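Local coordinates for PUA domain-containing protein (Pyrococcus horikoshii, PDB 3D79) that is of unknown function but carries a PUA domain alongside a Pre-PUA-like domain and probably binds RNA, at residues E88-W93 and F132-K137; R95-D100 and P116-A121. One frame throughout, in Å; residues are numbered along the deposited sequence.

Contact 1: E88-W93 and F132-K137; sequences EDLRKW and FVVEEK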
ATOM      1  N   GLU A  88      -3.692   6.534  12.879  1.00 15.82           N
ATOM      2  CA  GLU A  88      -2.658   7.483  12.492  1.00 15.70           C
ATOM      3  C   GLU A  88      -3.131   8.318  11.313  1.00 15.43           C
ATOM      4  O   GLU A  88      -3.982   7.875  10.535  1.00 14.72           O
ATOM      5  CB  GLU A  88      -1.396   6.744  12.029  1.00 16.19           C
ATOM      6  CG  GLU A  88      -0.922   5.625  12.926  1.00 17.86           C
ATOM      7  CD  GLU A  88      -0.422   6.121  14.268  1.00 20.00           C
ATOM      8  OE1 GLU A  88       0.235   7.190  14.321  1.00 20.18           O
ATOM      9  OE2 GLU A  88      -0.674   5.427  15.274  1.00 20.96           O
ATOM     10  N   ASP A  89      -2.561   9.509  11.167  1.00 14.90           N
ATOM     11  CA  ASP A  89      -2.805  10.307   9.970  1.00 15.45           C
ATOM     12  C   ASP A  89      -1.843   9.872   8.864  1.00 15.16           C
ATOM     13  O   ASP A  89      -0.665  10.242   8.864  1.00 15.32           O
ATOM     14  CB  ASP A  89      -2.671  11.804  10.264  1.00 15.17           C
ATOM     15  CG  ASP A  89      -3.148  12.671   9.117  1.00 17.46           C
ATOM     16  OD1 ASP A  89      -3.465  12.128   8.024  1.00 17.80           O
ATOM     17  OD2 ASP A  89      -3.207  13.901   9.308  1.00 16.84           O
ATOM     18  N   LEU A  90      -2.364   9.090   7.916  1.00 15.82           N
ATOM     19  CA  LEU A  90      -1.554   8.565   6.812  1.00 16.81           C
ATOM     20  C   LEU A  90      -1.085   9.653   5.846  1.00 17.30           C
ATOM     21  O   LEU A  90      -0.189   9.418   5.030  1.00 17.27           O
ATOM     22  CB  LEU A  90      -2.318   7.479   6.039  1.00 16.79           C
ATOM     23  CG  LEU A  90      -2.866   6.254   6.777  1.00 18.08           C
ATOM     24  CD1 LEU A  90      -3.427   5.284   5.748  1.00 18.62           C
ATOM     25  CD2 LEU A  90      -1.820   5.571   7.647  1.00 18.98           C
ATOM     26  N   ARG A  91      -1.668  10.846   5.954  1.00 17.87           N
ATOM     27  CA  ARG A  91      -1.246  11.977   5.123  1.00 18.94           C
ATOM     28  C   ARG A  91       0.180  12.434   5.444  1.00 18.66           C
ATOM     29  O   ARG A  91       0.735  13.279   4.739  1.00 18.66           O
ATOM     30  CB  ARG A  91      -2.220  13.154   5.238  1.00 19.14           C
ATOM     31  CG  ARG A  91      -3.648  12.861   4.754  1.00 20.22           C
ATOM     32  CD  ARG A  91      -4.626  13.942   5.191  1.00 21.48           C
ATOM     33  NE  ARG A  91      -4.186  14.559   6.433  1.00 26.10           N
ATOM     34  CZ  ARG A  91      -3.581  15.742   6.523  1.00 26.93           C
ATOM     35  NH1 ARG A  91      -3.367  16.476   5.440  1.00 27.93           N
ATOM     36  NH2 ARG A  91      -3.189  16.189   7.705  1.00 24.86           N
ATOM     37  N   LYS A  92       0.773  11.877   6.501  1.00 18.25           N
ATOM     38  CA  LYS A  92       2.149  12.207   6.862  1.00 18.49           C
ATOM     39  C   LYS A  92       3.103  11.006   6.865  1.00 18.15           C
ATOM     40  O   LYS A  92       4.234  11.104   7.344  1.00 18.31           O
ATOM     41  CB  LYS A  92       2.179  12.955   8.206  1.00 18.84           C
ATOM     42  CG  LYS A  92       1.483  14.312   8.162  1.00 20.18           C
ATOM     43  CD  LYS A  92       2.268  15.307   7.306  1.00 23.48           C
ATOM     44  CE  LYS A  92       1.484  16.580   7.051  1.00 25.87           C
ATOM     45  NZ  LYS A  92       2.387  17.636   6.502  1.00 27.88           N
ATOM     46  N   TRP A  93       2.651   9.888   6.298  1.00 17.86           N
ATOM     47  CA  TRP A  93       3.407   8.627   6.305  1.00 17.44           C
ATOM     48  C   TRP A  93       4.421   8.494   5.169  1.00 17.11           C
ATOM     49  O   TRP A  93       4.278   9.140   4.120  1.00 16.85           O
ATOM     50  CB  TRP A  93       2.439   7.443   6.247  1.00 17.83           C
ATOM     51  CG  TRP A  93       2.100   6.841   7.581  1.00 18.07           C
ATOM     52  CD1 TRP A  93       2.005   7.489   8.784  1.00 18.56           C
ATOM     53  CD2 TRP A  93       1.763   5.474   7.834  1.00 18.31           C
ATOM     54  NE1 TRP A  93       1.653   6.600   9.773  1.00 18.42           N
ATOM     55  CE2 TRP A  93       1.491   5.359   9.216  1.00 17.88           C
ATOM     56  CE3 TRP A  93       1.663   4.331   7.024  1.00 17.56           C
ATOM     57  CZ2 TRP A  93       1.134   4.143   9.813  1.00 18.77           C
ATOM     58  CZ3 TRP A  93       1.306   3.121   7.619  1.00 18.20           C
ATOM     59  CH2 TRP A  93       1.046   3.041   9.000  1.00 18.03           C
ATOM     60  N   PHE A 132       1.373   3.985  -1.415  1.00 12.44           N
ATOM     61  CA  PHE A 132      -0.071   3.993  -1.232  1.00 12.73           C
ATOM     62  C   PHE A 132      -0.631   5.368  -1.558  1.00 12.58           C
ATOM     63  O   PHE A 132       0.087   6.371  -1.508  1.00 12.38           O
ATOM     64  CB  PHE A 132      -0.498   3.545   0.178  1.00 12.97           C
ATOM     65  CG  PHE A 132      -0.123   4.509   1.261  1.00 13.74           C
ATOM     66  CD1 PHE A 132      -1.006   5.508   1.656  1.00 14.25           C
ATOM     67  CD2 PHE A 132       1.117   4.420   1.888  1.00 15.30           C
ATOM     68  CE1 PHE A 132      -0.653   6.414   2.651  1.00 14.11           C
ATOM     69  CE2 PHE A 132       1.470   5.315   2.892  1.00 15.00           C
ATOM     70  CZ  PHE A 132       0.581   6.313   3.269  1.00 13.60           C
ATOM     71  N   VAL A 133      -1.917   5.390  -1.890  1.00 12.51           N
ATOM     72  CA  VAL A 133      -2.606   6.597  -2.317  1.00 12.76           C
ATOM     73  C   VAL A 133      -3.668   6.920  -1.277  1.00 13.24           C
ATOM     74  O   VAL A 133      -4.471   6.061  -0.932  1.00 13.23           O
ATOM     75  CB  VAL A 133      -3.275   6.399  -3.697  1.00 13.12           C
ATOM     76  CG1 VAL A 133      -3.907   7.705  -4.183  1.00 12.98           C
ATOM     77  CG2 VAL A 133      -2.258   5.876  -4.720  1.00 13.36           C
ATOM     78  N   VAL A 134      -3.657   8.156  -0.778  1.00 14.04           N
ATOM     79  CA  VAL A 134      -4.654   8.597   0.206  1.00 14.92           C
ATOM     80  C   VAL A 134      -5.259   9.923  -0.216  1.00 15.27           C
ATOM     81  O   VAL A 134      -4.579  10.738  -0.838  1.00 15.14           O
ATOM     82  CB  VAL A 134      -4.054   8.752   1.633  1.00 15.28           C
ATOM     83  CG1 VAL A 134      -3.883   7.389   2.282  1.00 16.82           C
ATOM     84  CG2 VAL A 134      -2.740   9.532   1.595  1.00 15.10           C
ATOM     85  N   GLU A 135      -6.523  10.142   0.136  1.00 16.18           N
ATOM     86  CA  GLU A 135      -7.179  11.417  -0.154  1.00 17.30           C
ATOM     87  C   GLU A 135      -6.964  12.401   0.993  1.00 18.43           C
ATOM     88  O   GLU A 135      -6.877  11.998   2.152  1.00 17.90           O
ATOM     89  CB  GLU A 135      -8.666  11.240  -0.497  1.00 17.62           C
ATOM     90  CG  GLU A 135      -9.493  10.394   0.469  1.00 18.50           C
ATOM     91  CD  GLU A 135      -9.917  11.140   1.731  1.00 20.37           C
ATOM     92  OE1 GLU A 135     -10.016  10.495   2.792  1.00 20.30           O
ATOM     93  OE2 GLU A 135     -10.141  12.371   1.665  1.00 21.84           O
ATOM     94  N   GLU A 136      -6.880  13.684   0.657  1.00 19.83           N
ATOM     95  CA  GLU A 136      -6.358  14.686   1.589  1.00 22.23           C
ATOM     96  C   GLU A 136      -7.260  15.055   2.784  1.00 22.89           C
ATOM     97  O   GLU A 136      -6.790  15.682   3.734  1.00 23.25           O
ATOM     98  CB  GLU A 136      -5.879  15.936   0.836  1.00 22.03           C
ATOM     99  CG  GLU A 136      -6.968  16.756   0.158  1.00 23.58           C
ATOM    100  CD  GLU A 136      -6.428  18.014  -0.527  1.00 23.45           C
ATOM    101  OE1 GLU A 136      -5.435  18.599  -0.045  1.00 25.95           O
ATOM    102  OE2 GLU A 136      -6.998  18.422  -1.558  1.00 26.52           O
ATOM    103  N   LYS A 137      -8.528  14.656   2.762  1.00 24.39           N
ATOM    104  CA  LYS A 137      -9.430  15.017   3.865  1.00 25.38           C
ATOM    105  C   LYS A 137      -9.336  14.080   5.078  1.00 25.69           C
ATOM    106  O   LYS A 137      -8.770  14.463   6.107  1.00 25.64           O
ATOM    107  CB  LYS A 137     -10.870  15.196   3.384  1.00 25.94           C
ATOM    108  CG  LYS A 137     -11.835  15.602   4.490  1.00 27.72           C
ATOM    109  CD  LYS A 137     -13.145  16.146   3.940  1.00 29.88           C
ATOM    110  CE  LYS A 137     -14.168  16.355   5.055  1.00 31.11           C
ATOM    111  NZ  LYS A 137     -13.623  17.088   6.242  1.00 32.22           N
TER
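Arg91 lays its aliphatic chain against the backbone where strand 130-135 ends. Its CB leaves the short 3-10 turn with CG anti to the carbonyl carbon (chi1 -62°), which sends the chain along Glu135 and Glu136. Arg91 CG lies 4.2 Å from Glu135 O. Arg91 CD makes the close approach, 3.1 Å from Glu136 O. A bend at chi3 (-29°) then turns the guanidinium back toward its own segment. Arg91 NE and NH1 both stay 3.9 Å from Glu136 O, too far for a bond, with the guanidinium oblique to it. NE and NH2 grip Asp89 side-on, one nitrogen to each oxygen. Arg91 NH2 and Asp89 OD2 form a salt bridge at 2.8 Å, on the syn side and slightly out of the carboxylate plane. Asp89 OD1 takes Arg91 NE on its syn lone pair, though this oxygen sits out of the guanidinium plane. Asp89 OD1 also accepts from Arg91 N at 3.0 Å, from above the carboxylate plane, which makes an Asx turn. With an alanine in place of Arg91, the Asp89 carboxylate is likely to lose its ionic mate and a gap to open beside Glu136 O.

Deeper in, the Phe132 ring presents its edge to the turn: Phe132 CZ meets Trp93 CB at 3.7 Å, and CE1 meets Leu90 CB at 3.9 Å. Leu90 and Val134 cross at about a right angle, with Leu90 CB and CD1 both near Val134 CG1. The other branch, Leu90 CD2, sits over the centre of the Trp93 ring, 3.5 Å above its plane. Trp93 also reaches Ile36 and Met40 of helix 34-40. An Asx turn leads into a short 3-10 segment, packing the connection after helix 78-84 onto strand 130-135 of the PUA-domain sheet.

Contact 2: R95-D100 and P116-A121; sequences RRVVVD and PGIVDA
Arg96 and Asp120 meet with guanidinium and carboxylate planes 53° apart. Arg96 approaches side-on in a salt bridge in which Arg96 NE and NH2 both hydrogen-bond to Asp120 OD2, each at 3.0 Å. That oxygen lies in the guanidinium plane, while both nitrogens come from the same face of the carboxylate. The Arg96 chain is extended from CG to NE, and this reach carries the head to Asp120. Ala121 O lies over one face of the guanidinium, and Arg96 NH1 is hydrogen-bonded to Trp93 O.

The backbones pair antiparallel. Val98 N gives a hydrogen bond to Asp120 O at 2.8 Å. Val98 O takes Val119 N at 2.7 Å and, weakly, Asp120 N: two residues of 116-121 are set against one of the partner strand, the classic beta bulge. Val98 and Val119 cross at about a right angle, Val98 CG1 to Val119 CG2 3.6 Å. On the face opposite Val98 and Asp120, the Val97 and Ile118 side chains cross at a slant, with Val97 CG1 3.8 Å from Ile118 CD1. Beyond the bulge Asp100 N hydrogen-bonds to Gly117 O at 2.9 Å. One water donates to both Asp100 OD2 and Pro116 O.

Helix 151-156 covers the face of Val97, Ile118 and Ala121 through Met154. Val163 and Ala162 of strand 161-165 touch Val97 and Ile118 respectively. Strand 130-135 runs parallel along the other edge of strand 96-99.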
ATOM      1  N   ARG A  95       6.038   6.732   1.932  1.00 15.14           N
ATOM      2  CA  ARG A  95       5.472   6.099   0.730  1.00 14.67           C
ATOM      3  C   ARG A  95       4.065   6.578   0.366  1.00 14.54           C
ATOM      4  O   ARG A  95       3.377   5.939  -0.425  1.00 14.69           O
ATOM      5  CB  ARG A  95       5.505   4.565   0.823  1.00 14.78           C
ATOM      6  CG  ARG A  95       6.895   3.964   0.990  1.00 14.82           C
ATOM      7  CD  ARG A  95       7.818   4.339  -0.170  1.00 14.71           C
ATOM      8  NE  ARG A  95       9.137   3.712  -0.070  1.00 15.75           N
ATOM      9  CZ  ARG A  95       9.452   2.514  -0.558  1.00 15.87           C
ATOM     10  NH1 ARG A  95       8.544   1.767  -1.181  1.00 15.50           N
ATOM     11  NH2 ARG A  95      10.689   2.055  -0.404  1.00 17.34           N
ATOM     12  N   ARG A  96       3.656   7.711   0.934  1.00 14.07           N
ATOM     13  CA  ARG A  96       2.347   8.291   0.652  1.00 13.95           C
ATOM     14  C   ARG A  96       2.314   9.055  -0.666  1.00 13.41           C
ATOM     15  O   ARG A  96       3.286   9.704  -1.070  1.00 13.61           O
ATOM     16  CB  ARG A  96       1.913   9.241   1.781  1.00 13.89           C
ATOM     17  CG  ARG A  96       2.559  10.615   1.688  1.00 14.53           C
ATOM     18  CD  ARG A  96       2.203  11.501   2.872  1.00 14.40           C
ATOM     19  NE  ARG A  96       2.952  12.758   2.838  1.00 15.98           N
ATOM     20  CZ  ARG A  96       4.203  12.906   3.271  1.00 17.47           C
ATOM     21  NH1 ARG A  96       4.874  11.874   3.778  1.00 18.07           N
ATOM     22  NH2 ARG A  96       4.797  14.091   3.184  1.00 19.34           N
ATOM     23  N   VAL A  97       1.164   8.957  -1.318  1.00 13.09           N
ATOM     24  CA  VAL A  97       0.795   9.826  -2.430  1.00 12.97           C
ATOM     25  C   VAL A  97      -0.571  10.385  -2.065  1.00 12.95           C
ATOM     26  O   VAL A  97      -1.544   9.639  -1.949  1.00 12.98           O
ATOM     27  CB  VAL A  97       0.736   9.044  -3.758  1.00 12.59           C
ATOM     28  CG1 VAL A  97       0.280   9.959  -4.885  1.00 13.85           C
ATOM     29  CG2 VAL A  97       2.103   8.431  -4.067  1.00 13.00           C
ATOM     30  N   VAL A  98      -0.635  11.697  -1.838  1.00 13.63           N
ATOM     31  CA  VAL A  98      -1.874  12.332  -1.383  1.00 13.87           C
ATOM     32  C   VAL A  98      -2.563  13.025  -2.553  1.00 14.34           C
ATOM     33  O   VAL A  98      -1.936  13.830  -3.242  1.00 14.38           O
ATOM     34  CB  VAL A  98      -1.610  13.357  -0.255  1.00 14.13           C
ATOM     35  CG1 VAL A  98      -2.923  13.775   0.380  1.00 13.63           C
ATOM     36  CG2 VAL A  98      -0.683  12.745   0.797  1.00 13.00           C
ATOM     37  N   VAL A  99      -3.839  12.704  -2.758  1.00 14.91           N
ATOM     38  CA  VAL A  99      -4.620  13.254  -3.878  1.00 15.81           C
ATOM     39  C   VAL A  99      -5.777  14.151  -3.430  1.00 16.89           C
ATOM     40  O   VAL A  99      -6.279  14.030  -2.302  1.00 17.36           O
ATOM     41  CB  VAL A  99      -5.163  12.141  -4.836  1.00 15.22           C
ATOM     42  CG1 VAL A  99      -4.019  11.337  -5.438  1.00 14.52           C
ATOM     43  CG2 VAL A  99      -6.169  11.238  -4.143  1.00 14.40           C
ATOM     44  N   ASP A 100      -6.186  15.049  -4.325  1.00 18.56           N
ATOM     45  CA  ASP A 100      -7.336  15.919  -4.079  1.00 20.41           C
ATOM     46  C   ASP A 100      -8.664  15.182  -4.274  1.00 21.52           C
ATOM     47  O   ASP A 100      -8.683  14.055  -4.772  1.00 21.26           O
ATOM     48  CB  ASP A 100      -7.265  17.239  -4.884  1.00 20.34           C
ATOM     49  CG  ASP A 100      -7.214  17.048  -6.412  1.00 21.68           C
ATOM     50  OD1 ASP A 100      -7.672  16.021  -6.957  1.00 21.57           O
ATOM     51  OD2 ASP A 100      -6.729  17.985  -7.084  1.00 23.02           O
ATOM     52  N   PRO A 116      -1.584  15.797 -12.042  1.00 15.68           N
ATOM     53  CA  PRO A 116      -2.368  16.990 -11.661  1.00 15.93           C
ATOM     54  C   PRO A 116      -3.204  16.865 -10.380  1.00 15.84           C
ATOM     55  O   PRO A 116      -3.530  17.889  -9.770  1.00 16.24           O
ATOM     56  CB  PRO A 116      -3.274  17.239 -12.875  1.00 16.35           C
ATOM     57  CG  PRO A 116      -3.245  15.976 -13.677  1.00 16.17           C
ATOM     58  CD  PRO A 116      -1.903  15.350 -13.414  1.00 15.88           C
ATOM     59  N   GLY A 117      -3.526  15.639  -9.974  1.00 15.52           N
ATOM     60  CA  GLY A 117      -4.372  15.388  -8.800  1.00 15.90           C
ATOM     61  C   GLY A 117      -3.616  15.173  -7.500  1.00 15.56           C
ATOM     62  O   GLY A 117      -4.231  14.963  -6.454  1.00 15.64           O
ATOM     63  N   ILE A 118      -2.292  15.207  -7.573  1.00 15.63           N
ATOM     64  CA  ILE A 118      -1.441  14.965  -6.404  1.00 15.53           C
ATOM     65  C   ILE A 118      -1.162  16.268  -5.662  1.00 15.57           C
ATOM     66  O   ILE A 118      -0.620  17.214  -6.241  1.00 15.88           O
ATOM     67  CB  ILE A 118      -0.123  14.249  -6.802  1.00 15.42           C
ATOM     68  CG1 ILE A 118      -0.436  12.846  -7.336  1.00 15.01           C
ATOM     69  CG2 ILE A 118       0.856  14.175  -5.606  1.00 16.04           C
ATOM     70  CD1 ILE A 118       0.747  12.115  -7.926  1.00 15.42           C
ATOM     71  N   VAL A 119      -1.514  16.291  -4.376  1.00 15.59           N
ATOM     72  CA  VAL A 119      -1.308  17.472  -3.524  1.00 15.87           C
ATOM     73  C   VAL A 119      -0.071  17.353  -2.621  1.00 16.19           C
ATOM     74  O   VAL A 119       0.445  18.361  -2.121  1.00 16.71           O
ATOM     75  CB  VAL A 119      -2.567  17.821  -2.688  1.00 15.96           C
ATOM     76  CG1 VAL A 119      -3.727  18.204  -3.601  1.00 15.67           C
ATOM     77  CG2 VAL A 119      -2.960  16.683  -1.765  1.00 16.02           C
ATOM     78  N   ASP A 120       0.394  16.123  -2.406  1.00 15.81           N
ATOM     79  CA  ASP A 120       1.600  15.874  -1.618  1.00 15.63           C
ATOM     80  C   ASP A 120       2.071  14.456  -1.887  1.00 15.60           C
ATOM     81  O   ASP A 120       1.288  13.609  -2.304  1.00 15.54           O
ATOM     82  CB  ASP A 120       1.315  16.042  -0.117  1.00 15.98           C
ATOM     83  CG  ASP A 120       2.575  16.000   0.731  1.00 16.22           C
ATOM     84  OD1 ASP A 120       3.639  16.434   0.243  1.00 16.51           O
ATOM     85  OD2 ASP A 120       2.500  15.526   1.894  1.00 17.61           O
ATOM     86  N   ALA A 121       3.358  14.219  -1.653  1.00 15.83           N
ATOM     87  CA  ALA A 121       3.954  12.898  -1.788  1.00 16.08           C
ATOM     88  C   ALA A 121       5.192  12.835  -0.910  1.00 16.45           C
ATOM     89  O   ALA A 121       5.825  13.857  -0.646  1.00 16.46           O
ATOM     90  CB  ALA A 121       4.313  12.612  -3.257  1.00 16.12           C
TER
HETATM   91  O   HOH W   1      -3.872  18.558  -7.260  1.00 22.52           O

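The two contacts share one sheet, and their centres lie about 9 Å apart. Strand 96-99 is flanked by strand 130-135 of contact 1 and strand 118-121 of contact 2. The strand pairing joins them directly: Val97 N lies 2.8 Å from Phe132 O and Val97 O 2.8 Å from Val134 N, both probable hydrogen bonds. A second join is Arg91 O, which packs 3.0 Å from Arg96 NE. At the far end Glu136 OE2 packs 3.5 Å from Asp100 CB. Along the chain, contact 2 falls within the span between 88-93 and 132-137. Contact 1 ties the incoming connection to the sheet, and contact 2 adds the next strand.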